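Local coordinates for acyl-CoA dehydrogenase domain protein Tcur3481 (Thermomonospora curvata, PDB 6WY9) that probably acts as a flavin-dependent acyl-CoA dehydrogenase, binding an FAD cofactor within an assembly that also contains the chain of another protein, at residues A226-Q231 with L298-W303; L232-G237 with F334-Q339; Q263-D268 with T315-G320. All coordinates share one frame; numbering follows the deposited sequence.

Helix 295-319 ties interactions 1 and 3 together, and helix 215-248 ties interaction 1 to interaction 2. Interactions 1 and 2 are buried and rest on van der Waals contact, mainly aliphatic in interaction 1, a valine against an indole and bare backbone in interaction 2. They meet through a probable hydrogen bond, Q231 NE2 to G337 O at 3.1 Å, with V230 packed on W336 beside it. Interaction 3, centred about 25 Å from the centre of the chain, is only partly buried: the buried leucines L266 and L318 still pack together, but its polar groups are shared with the dinucleotide and another protein's chain. It touches interaction 2 at F334 and Q316; interactions 1 and 3 do not touch.

Interaction 1: A226-Q231 with L298-W303; sequences ALAAVQ and LVAKWW
The side chains of L227 and K301 lie next to each other and point the same way, L227 CD1 meeting K301 CE at 4.0 Å. This is a methyl against methylene contact, made by the aliphatic shaft of the lysine and not by its charge. K301 starts with CG anti to the backbone N (chi1 -179°) and then bends at chi2 and again at chi4; the folded chain brings CE up to the leucine while NZ goes elsewhere. The ammonium group hydrogen-bonds T343 O, beyond helix 330-340, and forms a salt bridge with D305 OD1 on its own helix, so the buried charge is met outside the two segments. Beside this pair, A228 and A300 both point CB toward the other helix. A228 CB sits 3.8 Å from A300 O and 4.2 Å from A300 CB, a methyl resting on the backbone as much as on the opposing methyl. With no larger group in between, the A228 and K301 CA atoms approach to 5.4 Å. The segment axes accordingly come within 8.6 Å, at 33° between their N-to-C directions. Such small-residue packing joins helices 215-248 and 295-319 in the all-helical C-terminal domain of the acyl-CoA dehydrogenase fold. The W303 ring leads away from A226-Q231; it takes W302 CZ3 over the centre of one face, 3.6 Å above the plane, and its NE1 bonds to the backbone of another protein's chain. Q231 NE2 bonds to A304 O, one residue past 298-303 on the same helix, and to G337 O of helix 330-340.

Interaction 2: L232-G237 with F334-Q339; sequences LGVASG and FLWGKQ
V234 meets W336 and G337 with both of its methyl groups, and the tight part of the contact amounts to little more than this. V234 CG2 lies 3.9 Å from W336 CE3 and 4.0 Å from W336 CB, so it touches the benzo part of the indole and the stem that carries it. The two side chains cross at about a right angle, and the methyl comes to the ring obliquely. The other branch, CG1, stands anti to the backbone N (chi1 173°), which carries it to the opposite backbone, where it rests 4.0 Å from G337 N. At G337 the valine meets bare backbone, with the V234 and G337 CA atoms 6.4 Å apart. No hydrogen bond crosses; the attraction is van der Waals contact. The looser side is the rest of the W336 side chain, a partly exposed residue about 4 Å from a bound glycerol, probably from the crystallisation liquor. S236, also partly exposed, is turned from F334-Q339 and bonds within its own helix: S236 OG donates to L232 O at 2.9 Å. That oxygen also accepts from S236 N, the two donors arriving from opposite faces of the carbonyl plane. Around the V234 contact, helix 295-319 supplies V312, which touches both V234 and F334, while I273, R277 and L280 of helix 260-288 pack on L232. W336 borders Q78 of helix 67-80, and Q339 OE1 accepts from T192 OG1 and S194 N in the turn between strands 185-191 and 197-203, where helix 330-340 meets the beta domain.

Interaction 3: Q263-D268 with T315-G320; sequences QHQLAD and TQHLHG. With FDA (dihydroflavine-adenine dinucleotide), chain C.
The adenosine end of the bound dihydroflavine-adenine dinucleotide (FDA) borders this contact, in which Q265 and L266 of helix 260-288 pack on L318 of helix 295-319 and Q265 also reaches H317, an FAD-binding residue. The segments run nearly antiparallel, at 159°. L318 CD1 is the hub of the apolar part: Q265 CB lies 3.9 Å and L266 CD2 4.0 Å from it. The other methyl, L318 CD2, faces the Q265 amide and FDA O2B. The amide plane is turned 34° from the H317 ring, with Q265 OE1 3.7 Å from H317 CD2, a contact and not a hydrogen bond. Q265 NE2 instead binds A261 O and an acidic side chain of another protein's chain. A chi1 of 178° swings the H317 ring out beside the ribose: O3B lies over one face, offset toward the rim, and H317 CD2 is 3.3 Å from FDA O2B. H317 ND1 and NE2 bond to a polar and an acidic side chain of another protein's chain. Loss of the imidazole, as with an alanine here, is likely to leave both groups without their mates and open a gap beside the ribose, although the bond from FDA O3B to H317 O, 2.9 Å, need not be lost. H319 ND1 donates almost straight to T315 O, which lies in the ring plane; NE2 to Y328 OH and stacking on Y245 help fix the ring. G320 leaves the helix with positive phi, and a CB there would collide with FDA O3P. R249 NE of another protein's chain also bonds the cofactor, so a glycine-rich helix end lies beside the diphosphate at a subunit interface, as in acyl-CoA dehydrogenases.

Interaction 1: A226-Q231 with L298-W303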
loop_
_atom_site.group_PDB
_atom_site.type_symbol
_atom_site.label_atom_id
_atom_site.label_comp_id
_atom_site.label_asym_id
_atom_site.label_seq_id
_atom_site.Cartn_x
_atom_site.Cartn_y
_atom_site.Cartn_z
ATOM N N ALA B 226 21.592 8.903 -10.686
ATOM C CA ALA B 226 22.412 7.731 -10.953
ATOM C C ALA B 226 21.969 6.532 -10.104
ATOM O O ALA B 226 21.920 5.394 -10.593
ATOM C CB ALA B 226 23.892 8.094 -10.693
ATOM N N LEU B 227 21.688 6.761 -8.815
ATOM C CA LEU B 227 21.230 5.664 -7.982
ATOM C C LEU B 227 19.913 5.123 -8.519
ATOM O O LEU B 227 19.679 3.920 -8.500
ATOM C CB LEU B 227 21.062 6.125 -6.514
ATOM C CG LEU B 227 22.382 6.319 -5.750
ATOM C CD1 LEU B 227 22.173 7.316 -4.505
ATOM C CD2 LEU B 227 22.939 4.944 -5.319
ATOM N N ALA B 228 19.030 6.009 -8.969
ATOM C CA ALA B 228 17.786 5.532 -9.559
ATOM C C ALA B 228 18.056 4.711 -10.814
ATOM O O ALA B 228 17.351 3.734 -11.066
ATOM C CB ALA B 228 16.857 6.693 -9.850
ATOM N N ALA B 229 19.100 5.047 -11.589
ATOM C CA ALA B 229 19.400 4.215 -12.763
ATOM C C ALA B 229 19.797 2.795 -12.354
ATOM O O ALA B 229 19.344 1.808 -12.959
ATOM C CB ALA B 229 20.497 4.862 -13.622
ATOM N N VAL B 230 20.649 2.667 -11.327
ATOM C CA VAL B 230 21.057 1.332 -10.875
ATOM C C VAL B 230 19.833 0.570 -10.375
ATOM O O VAL B 230 19.640 -0.619 -10.669
ATOM C CB VAL B 230 22.124 1.444 -9.764
ATOM C CG1 VAL B 230 22.539 0.033 -9.264
ATOM C CG2 VAL B 230 23.327 2.288 -10.230
ATOM N N GLN B 231 18.987 1.257 -9.608
ATOM C CA GLN B 231 17.827 0.597 -9.038
ATOM C C GLN B 231 16.905 0.115 -10.139
ATOM O O GLN B 231 16.282 -0.948 -10.026
ATOM C CB GLN B 231 17.070 1.557 -8.103
ATOM C CG GLN B 231 15.963 0.863 -7.267
ATOM C CD GLN B 231 16.541 0.132 -6.078
ATOM O OE1 GLN B 231 17.561 -0.562 -6.202
ATOM N NE2 GLN B 231 15.902 0.285 -4.908
ATOM N N LEU B 298 14.430 14.053 -7.312
ATOM C CA LEU B 298 13.807 13.474 -6.132
ATOM C C LEU B 298 12.645 12.559 -6.486
ATOM O O LEU B 298 12.418 11.562 -5.785
ATOM C CB LEU B 298 13.333 14.586 -5.177
ATOM C CG LEU B 298 14.408 15.097 -4.194
ATOM C CD1 LEU B 298 13.976 16.422 -3.515
ATOM C CD2 LEU B 298 14.725 13.991 -3.130
ATOM N N VAL B 299 11.875 12.897 -7.530
ATOM C CA VAL B 299 10.819 12.003 -7.997
ATOM C C VAL B 299 11.435 10.701 -8.504
ATOM O O VAL B 299 10.974 9.608 -8.157
ATOM C CB VAL B 299 9.948 12.675 -9.090
ATOM C CG1 VAL B 299 9.064 11.650 -9.794
ATOM C CG2 VAL B 299 9.032 13.763 -8.484
ATOM N N ALA B 300 12.482 10.795 -9.331
ATOM C CA ALA B 300 13.107 9.550 -9.783
ATOM C C ALA B 300 13.617 8.753 -8.590
ATOM O O ALA B 300 13.428 7.537 -8.521
ATOM C CB ALA B 300 14.237 9.838 -10.765
ATOM N N LYS B 301 14.239 9.430 -7.627
ATOM C CA LYS B 301 14.804 8.746 -6.458
ATOM C C LYS B 301 13.719 8.146 -5.572
ATOM O O LYS B 301 13.891 7.044 -5.019
ATOM C CB LYS B 301 15.683 9.739 -5.667
ATOM C CG LYS B 301 16.377 9.154 -4.419
ATOM C CD LYS B 301 17.239 7.917 -4.803
ATOM C CE LYS B 301 18.248 7.577 -3.680
ATOM N NZ LYS B 301 17.632 7.568 -2.302
ATOM N N TRP B 302 12.591 8.856 -5.384
ATOM C CA TRP B 302 11.521 8.267 -4.576
ATOM C C TRP B 302 10.978 6.996 -5.228
ATOM O O TRP B 302 10.730 5.992 -4.542
ATOM C CB TRP B 302 10.374 9.272 -4.347
ATOM C CG TRP B 302 9.220 8.601 -3.607
ATOM C CD1 TRP B 302 9.131 8.409 -2.258
ATOM C CD2 TRP B 302 8.039 8.010 -4.177
ATOM N NE1 TRP B 302 7.963 7.757 -1.935
ATOM C CE2 TRP B 302 7.263 7.510 -3.097
ATOM C CE3 TRP B 302 7.546 7.882 -5.494
ATOM C CZ2 TRP B 302 6.021 6.891 -3.278
ATOM C CZ3 TRP B 302 6.295 7.238 -5.679
ATOM C CH2 TRP B 302 5.565 6.729 -4.569
ATOM N N TRP B 303 10.754 7.026 -6.549
ATOM C CA TRP B 303 10.324 5.805 -7.249
ATOM C C TRP B 303 11.324 4.668 -7.036
ATOM O O TRP B 303 10.926 3.522 -6.794
ATOM C CB TRP B 303 10.132 6.089 -8.744
ATOM C CG TRP B 303 8.731 6.514 -9.025
ATOM C CD1 TRP B 303 8.290 7.787 -9.311
ATOM C CD2 TRP B 303 7.569 5.695 -8.925
ATOM N NE1 TRP B 303 6.927 7.793 -9.435
ATOM C CE2 TRP B 303 6.453 6.518 -9.205
ATOM C CE3 TRP B 303 7.362 4.329 -8.650
ATOM C CZ2 TRP B 303 5.141 6.035 -9.215
ATOM C CZ3 TRP B 303 6.057 3.823 -8.681
ATOM C CH2 TRP B 303 4.945 4.680 -8.970
#

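Interaction 2: L232-G237 with F334-Q339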
loop_
_atom_site.group_PDB
_atom_site.type_symbol
_atom_site.label_atom_id
_atom_site.label_comp_id
_atom_site.label_asym_id
_atom_site.label_seq_id
_atom_site.Cartn_x
_atom_site.Cartn_y
_atom_site.Cartn_z
ATOM N N LEU B 232 16.717 0.934 -11.165
ATOM C CA LEU B 232 15.904 0.464 -12.280
ATOM C C LEU B 232 16.449 -0.861 -12.810
ATOM O O LEU B 232 15.677 -1.787 -13.088
ATOM C CB LEU B 232 15.883 1.515 -13.389
ATOM C CG LEU B 232 15.145 1.122 -14.693
ATOM C CD1 LEU B 232 13.585 0.828 -14.447
ATOM C CD2 LEU B 232 15.372 2.272 -15.689
ATOM N N GLY B 233 17.779 -0.967 -12.971
ATOM C CA GLY B 233 18.351 -2.200 -13.488
ATOM C C GLY B 233 18.205 -3.354 -12.505
ATOM O O GLY B 233 17.847 -4.477 -12.888
ATOM N N VAL B 234 18.429 -3.088 -11.214
ATOM C CA VAL B 234 18.196 -4.122 -10.204
ATOM C C VAL B 234 16.766 -4.648 -10.291
ATOM O O VAL B 234 16.531 -5.859 -10.271
ATOM C CB VAL B 234 18.496 -3.593 -8.789
ATOM C CG1 VAL B 234 18.077 -4.647 -7.738
ATOM C CG2 VAL B 234 20.035 -3.239 -8.662
ATOM N N ALA B 235 15.784 -3.750 -10.312
ATOM C CA ALA B 235 14.399 -4.226 -10.274
ATOM C C ALA B 235 14.057 -4.992 -11.546
ATOM O O ALA B 235 13.351 -6.004 -11.496
ATOM C CB ALA B 235 13.423 -3.051 -10.087
ATOM N N SER B 236 14.528 -4.496 -12.699
ATOM C CA SER B 236 14.281 -5.156 -13.971
ATOM C C SER B 236 14.876 -6.562 -13.976
ATOM O O SER B 236 14.226 -7.524 -14.400
ATOM C CB SER B 236 14.886 -4.324 -15.118
ATOM O OG SER B 236 14.234 -3.059 -15.195
ATOM N N GLY B 237 16.124 -6.688 -13.529
ATOM C CA GLY B 237 16.754 -8.000 -13.517
ATOM C C GLY B 237 16.059 -8.937 -12.550
ATOM O O GLY B 237 15.838 -10.107 -12.859
ATOM N N PHE B 334 17.746 -8.414 -3.917
ATOM C CA PHE B 334 17.183 -7.923 -2.658
ATOM C C PHE B 334 18.193 -7.051 -1.906
ATOM O O PHE B 334 17.858 -5.952 -1.427
ATOM C CB PHE B 334 16.730 -9.103 -1.765
ATOM C CG PHE B 334 16.121 -8.634 -0.494
ATOM C CD1 PHE B 334 14.891 -7.997 -0.509
ATOM C CD2 PHE B 334 16.817 -8.723 0.703
ATOM C CE1 PHE B 334 14.321 -7.483 0.676
ATOM C CE2 PHE B 334 16.257 -8.229 1.884
ATOM C CZ PHE B 334 14.994 -7.604 1.867
ATOM N N LEU B 335 19.438 -7.541 -1.763
ATOM C CA LEU B 335 20.446 -6.797 -0.998
ATOM C C LEU B 335 20.760 -5.445 -1.658
ATOM O O LEU B 335 20.842 -4.418 -0.975
ATOM C CB LEU B 335 21.734 -7.622 -0.829
ATOM C CG LEU B 335 21.595 -8.961 -0.070
ATOM C CD1 LEU B 335 22.952 -9.662 0.018
ATOM C CD2 LEU B 335 21.023 -8.633 1.340
ATOM N N TRP B 336 20.996 -5.441 -2.980
ATOM C CA TRP B 336 21.216 -4.192 -3.713
ATOM C C TRP B 336 20.009 -3.256 -3.624
ATOM O O TRP B 336 20.154 -2.052 -3.356
ATOM C CB TRP B 336 21.529 -4.490 -5.189
ATOM C CG TRP B 336 22.978 -4.867 -5.438
ATOM C CD1 TRP B 336 23.701 -5.808 -4.777
ATOM C CD2 TRP B 336 23.861 -4.306 -6.442
ATOM N NE1 TRP B 336 24.973 -5.882 -5.302
ATOM C CE2 TRP B 336 25.094 -4.967 -6.323
ATOM C CE3 TRP B 336 23.707 -3.324 -7.433
ATOM C CZ2 TRP B 336 26.205 -4.667 -7.149
ATOM C CZ3 TRP B 336 24.816 -3.039 -8.274
ATOM C CH2 TRP B 336 26.042 -3.706 -8.117
ATOM N N GLY B 337 18.810 -3.778 -3.894
ATOM C CA GLY B 337 17.629 -2.927 -3.892
ATOM C C GLY B 337 17.432 -2.262 -2.548
ATOM O O GLY B 337 17.198 -1.053 -2.465
ATOM N N LYS B 338 17.562 -3.052 -1.484
ATOM C CA LYS B 338 17.395 -2.581 -0.117
ATOM C C LYS B 338 18.425 -1.497 0.205
ATOM O O LYS B 338 18.082 -0.419 0.707
ATOM C CB LYS B 338 17.490 -3.812 0.814
ATOM C CG LYS B 338 17.683 -3.595 2.297
ATOM C CD LYS B 338 16.374 -3.838 3.114
ATOM C CE LYS B 338 16.533 -3.435 4.610
ATOM N NZ LYS B 338 15.172 -3.250 5.331
ATOM N N GLN B 339 19.700 -1.744 -0.103
ATOM C CA GLN B 339 20.707 -0.726 0.195
ATOM C C GLN B 339 20.457 0.556 -0.607
ATOM O O GLN B 339 20.517 1.673 -0.064
ATOM C CB GLN B 339 22.127 -1.224 -0.127
ATOM C CG GLN B 339 23.121 -0.096 0.290
ATOM C CD GLN B 339 24.520 -0.618 0.500
ATOM O OE1 GLN B 339 24.707 -1.681 1.093
ATOM N NE2 GLN B 339 25.509 0.136 0.033
#

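Interaction 3: Q263-D268 with T315-G320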
loop_
_atom_site.group_PDB
_atom_site.type_symbol
_atom_site.label_atom_id
_atom_site.label_comp_id
_atom_site.label_asym_id
_atom_site.label_seq_id
_atom_site.Cartn_x
_atom_site.Cartn_y
_atom_site.Cartn_z
ATOM N N GLN B 263 0.414 -13.667 -10.825
ATOM C CA GLN B 263 0.430 -12.761 -11.984
ATOM C C GLN B 263 0.262 -11.317 -11.548
ATOM O O GLN B 263 0.895 -10.423 -12.131
ATOM C CB GLN B 263 -0.666 -13.166 -12.970
ATOM C CG GLN B 263 -0.318 -14.536 -13.582
ATOM C CD GLN B 263 -1.169 -14.891 -14.761
ATOM O OE1 GLN B 263 -2.083 -14.144 -15.076
ATOM N NE2 GLN B 263 -0.892 -16.047 -15.414
ATOM N N HIS B 264 -0.553 -11.067 -10.499
ATOM C CA HIS B 264 -0.818 -9.696 -10.077
ATOM C C HIS B 264 0.372 -9.067 -9.353
ATOM O O HIS B 264 0.611 -7.859 -9.511
ATOM C CB HIS B 264 -2.097 -9.632 -9.217
ATOM C CG HIS B 264 -3.345 -9.782 -10.057
ATOM N ND1 HIS B 264 -4.593 -9.385 -9.635
ATOM C CD2 HIS B 264 -3.511 -10.240 -11.320
ATOM C CE1 HIS B 264 -5.473 -9.571 -10.592
ATOM N NE2 HIS B 264 -4.842 -10.084 -11.641
ATOM N N GLN B 265 1.108 -9.862 -8.573
ATOM C CA GLN B 265 2.332 -9.387 -7.958
ATOM C C GLN B 265 3.357 -9.079 -9.028
ATOM O O GLN B 265 4.005 -8.042 -8.969
ATOM C CB GLN B 265 2.871 -10.445 -6.957
ATOM C CG GLN B 265 1.972 -10.468 -5.644
ATOM C CD GLN B 265 2.309 -11.597 -4.723
ATOM O OE1 GLN B 265 3.226 -11.492 -3.922
ATOM N NE2 GLN B 265 1.575 -12.720 -4.847
ATOM N N LEU B 266 3.486 -9.960 -10.039
ATOM C CA LEU B 266 4.390 -9.665 -11.143
ATOM C C LEU B 266 3.970 -8.406 -11.892
ATOM O O LEU B 266 4.823 -7.613 -12.316
ATOM C CB LEU B 266 4.454 -10.847 -12.118
ATOM C CG LEU B 266 5.049 -12.144 -11.559
ATOM C CD1 LEU B 266 4.695 -13.272 -12.514
ATOM C CD2 LEU B 266 6.606 -12.021 -11.502
ATOM N N ALA B 267 2.663 -8.224 -12.111
ATOM C CA ALA B 267 2.201 -7.022 -12.824
ATOM C C ALA B 267 2.506 -5.759 -12.033
ATOM O O ALA B 267 2.775 -4.703 -12.612
ATOM C CB ALA B 267 0.688 -7.081 -13.068
ATOM N N ASP B 268 2.372 -5.822 -10.722
ATOM C CA ASP B 268 2.645 -4.618 -9.945
ATOM C C ASP B 268 4.115 -4.255 -10.051
ATOM O O ASP B 268 4.451 -3.071 -10.147
ATOM C CB ASP B 268 2.220 -4.792 -8.498
ATOM C CG ASP B 268 0.683 -4.689 -8.311
ATOM O OD1 ASP B 268 -0.057 -4.188 -9.183
ATOM O OD2 ASP B 268 0.246 -5.114 -7.254
ATOM N N THR B 315 9.859 -10.021 -5.359
ATOM C CA THR B 315 10.567 -11.115 -6.034
ATOM C C THR B 315 11.195 -12.070 -5.013
ATOM O O THR B 315 11.348 -13.263 -5.302
ATOM C CB THR B 315 11.609 -10.569 -7.048
ATOM O OG1 THR B 315 12.529 -9.690 -6.400
ATOM C CG2 THR B 315 10.927 -9.807 -8.252
ATOM N N GLN B 316 11.518 -11.601 -3.798
ATOM C CA GLN B 316 11.876 -12.559 -2.750
ATOM C C GLN B 316 10.694 -13.455 -2.404
ATOM O O GLN B 316 10.804 -14.687 -2.371
ATOM C CB GLN B 316 12.338 -11.850 -1.478
ATOM C CG GLN B 316 13.748 -11.299 -1.507
ATOM C CD GLN B 316 14.782 -12.311 -1.970
ATOM O OE1 GLN B 316 15.460 -12.059 -2.968
ATOM N NE2 GLN B 316 14.944 -13.441 -1.220
ATOM N N HIS B 317 9.556 -12.845 -2.113
ATOM C CA HIS B 317 8.428 -13.612 -1.660
ATOM C C HIS B 317 8.024 -14.675 -2.688
ATOM O O HIS B 317 7.742 -15.834 -2.325
ATOM C CB HIS B 317 7.254 -12.665 -1.348
ATOM C CG HIS B 317 6.038 -13.426 -0.927
ATOM N ND1 HIS B 317 5.949 -14.029 0.308
ATOM C CD2 HIS B 317 4.922 -13.797 -1.614
ATOM C CE1 HIS B 317 4.808 -14.701 0.388
ATOM N NE2 HIS B 317 4.175 -14.588 -0.771
ATOM N N LEU B 318 7.954 -14.286 -3.974
ATOM C CA LEU B 318 7.492 -15.182 -5.049
ATOM C C LEU B 318 8.406 -16.401 -5.244
ATOM O O LEU B 318 7.989 -17.391 -5.860
ATOM C CB LEU B 318 7.398 -14.372 -6.351
ATOM C CG LEU B 318 6.225 -13.381 -6.298
ATOM C CD1 LEU B 318 6.198 -12.411 -7.530
ATOM C CD2 LEU B 318 4.921 -14.210 -6.253
ATOM N N HIS B 319 9.664 -16.325 -4.782
ATOM C CA HIS B 319 10.570 -17.466 -4.883
ATOM C C HIS B 319 10.383 -18.484 -3.764
ATOM O O HIS B 319 10.846 -19.626 -3.906
ATOM C CB HIS B 319 12.032 -17.017 -4.868
ATOM C CG HIS B 319 12.568 -16.689 -6.214
ATOM N ND1 HIS B 319 12.493 -15.415 -6.748
ATOM C CD2 HIS B 319 13.148 -17.470 -7.159
ATOM C CE1 HIS B 319 13.057 -15.415 -7.945
ATOM N NE2 HIS B 319 13.442 -16.651 -8.230
ATOM N N GLY B 320 9.796 -18.086 -2.634
ATOM C CA GLY B 320 9.747 -19.094 -1.563
ATOM C C GLY B 320 11.167 -19.391 -1.082
ATOM O O GLY B 320 12.086 -18.579 -1.247
HETATM P PA FDA C . 6.815 -22.665 -3.457
HETATM O O1A FDA C . 7.610 -22.816 -4.714
HETATM O O2A FDA C . 5.747 -23.714 -3.103
HETATM O O5B FDA C . 5.904 -21.243 -3.593
HETATM C C5B FDA C . 6.798 -20.189 -3.835
HETATM C C4B FDA C . 5.958 -18.898 -3.858
HETATM O O4B FDA C . 4.846 -19.157 -4.841
HETATM C C3B FDA C . 5.184 -18.658 -2.560
HETATM O O3B FDA C . 5.903 -17.912 -1.649
HETATM C C2B FDA C . 4.026 -17.811 -3.055
HETATM O O2B FDA C . 4.411 -16.437 -3.442
HETATM C C1B FDA C . 3.617 -18.499 -4.394
HETATM N N9A FDA C . 2.515 -19.453 -4.280
HETATM C C8A FDA C . 2.562 -20.822 -3.951
HETATM N N7A FDA C . 1.367 -21.397 -4.007
HETATM C C5A FDA C . 0.504 -20.388 -4.377
HETATM C C6A FDA C . -0.887 -20.387 -4.566
HETATM N N6A FDA C . -1.623 -21.504 -4.409
HETATM N N1A FDA C . -1.527 -19.253 -4.925
HETATM C C2A FDA C . -0.717 -18.162 -5.060
HETATM N N3A FDA C . 0.620 -18.004 -4.904
HETATM C C4A FDA C . 1.203 -19.165 -4.567
HETATM N N1 FDA C . 10.278 -26.651 5.892
HETATM C C2 FDA C . 10.308 -27.840 6.650
HETATM O O2 FDA C . 9.753 -28.875 6.218
HETATM N N3 FDA C . 10.974 -27.775 7.868
HETATM C C4 FDA C . 11.616 -26.621 8.374
HETATM O O4 FDA C . 12.198 -26.673 9.450
HETATM C C4X FDA C . 11.539 -25.455 7.535
HETATM N N5 FDA C . 12.150 -24.274 7.959
HETATM C C5X FDA C . 12.503 -23.354 7.009
HETATM C C6 FDA C . 13.432 -22.412 7.262
HETATM C C7 FDA C . 13.786 -21.496 6.241
HETATM C C7M FDA C . 14.773 -20.524 6.546
HETATM C C8 FDA C . 13.204 -21.515 5.028
HETATM C C8M FDA C . 13.563 -20.553 3.966
HETATM C C9 FDA C . 12.225 -22.460 4.774
HETATM C C9A FDA C . 11.891 -23.382 5.760
HETATM N N10 FDA C . 10.898 -24.347 5.524
HETATM C C10 FDA C . 10.912 -25.483 6.341
HETATM C "C1'" FDA C . 10.320 -24.460 4.155
HETATM C "C2'" FDA C . 8.988 -23.670 4.018
HETATM O "O2'" FDA C . 7.994 -24.296 4.677
HETATM C "C3'" FDA C . 8.750 -23.606 2.442
HETATM O "O3'" FDA C . 9.694 -22.753 1.825
HETATM C "C4'" FDA C . 7.323 -23.182 2.131
HETATM O "O4'" FDA C . 6.492 -24.227 2.506
HETATM C "C5'" FDA C . 7.243 -22.794 0.630
HETATM O "O5'" FDA C . 7.536 -23.936 -0.119
HETATM P P FDA C . 8.520 -23.526 -1.363
HETATM O O1P FDA C . 9.676 -22.910 -0.740
HETATM O O2P FDA C . 8.681 -24.772 -2.221
HETATM O O3P FDA C . 7.793 -22.329 -2.254
#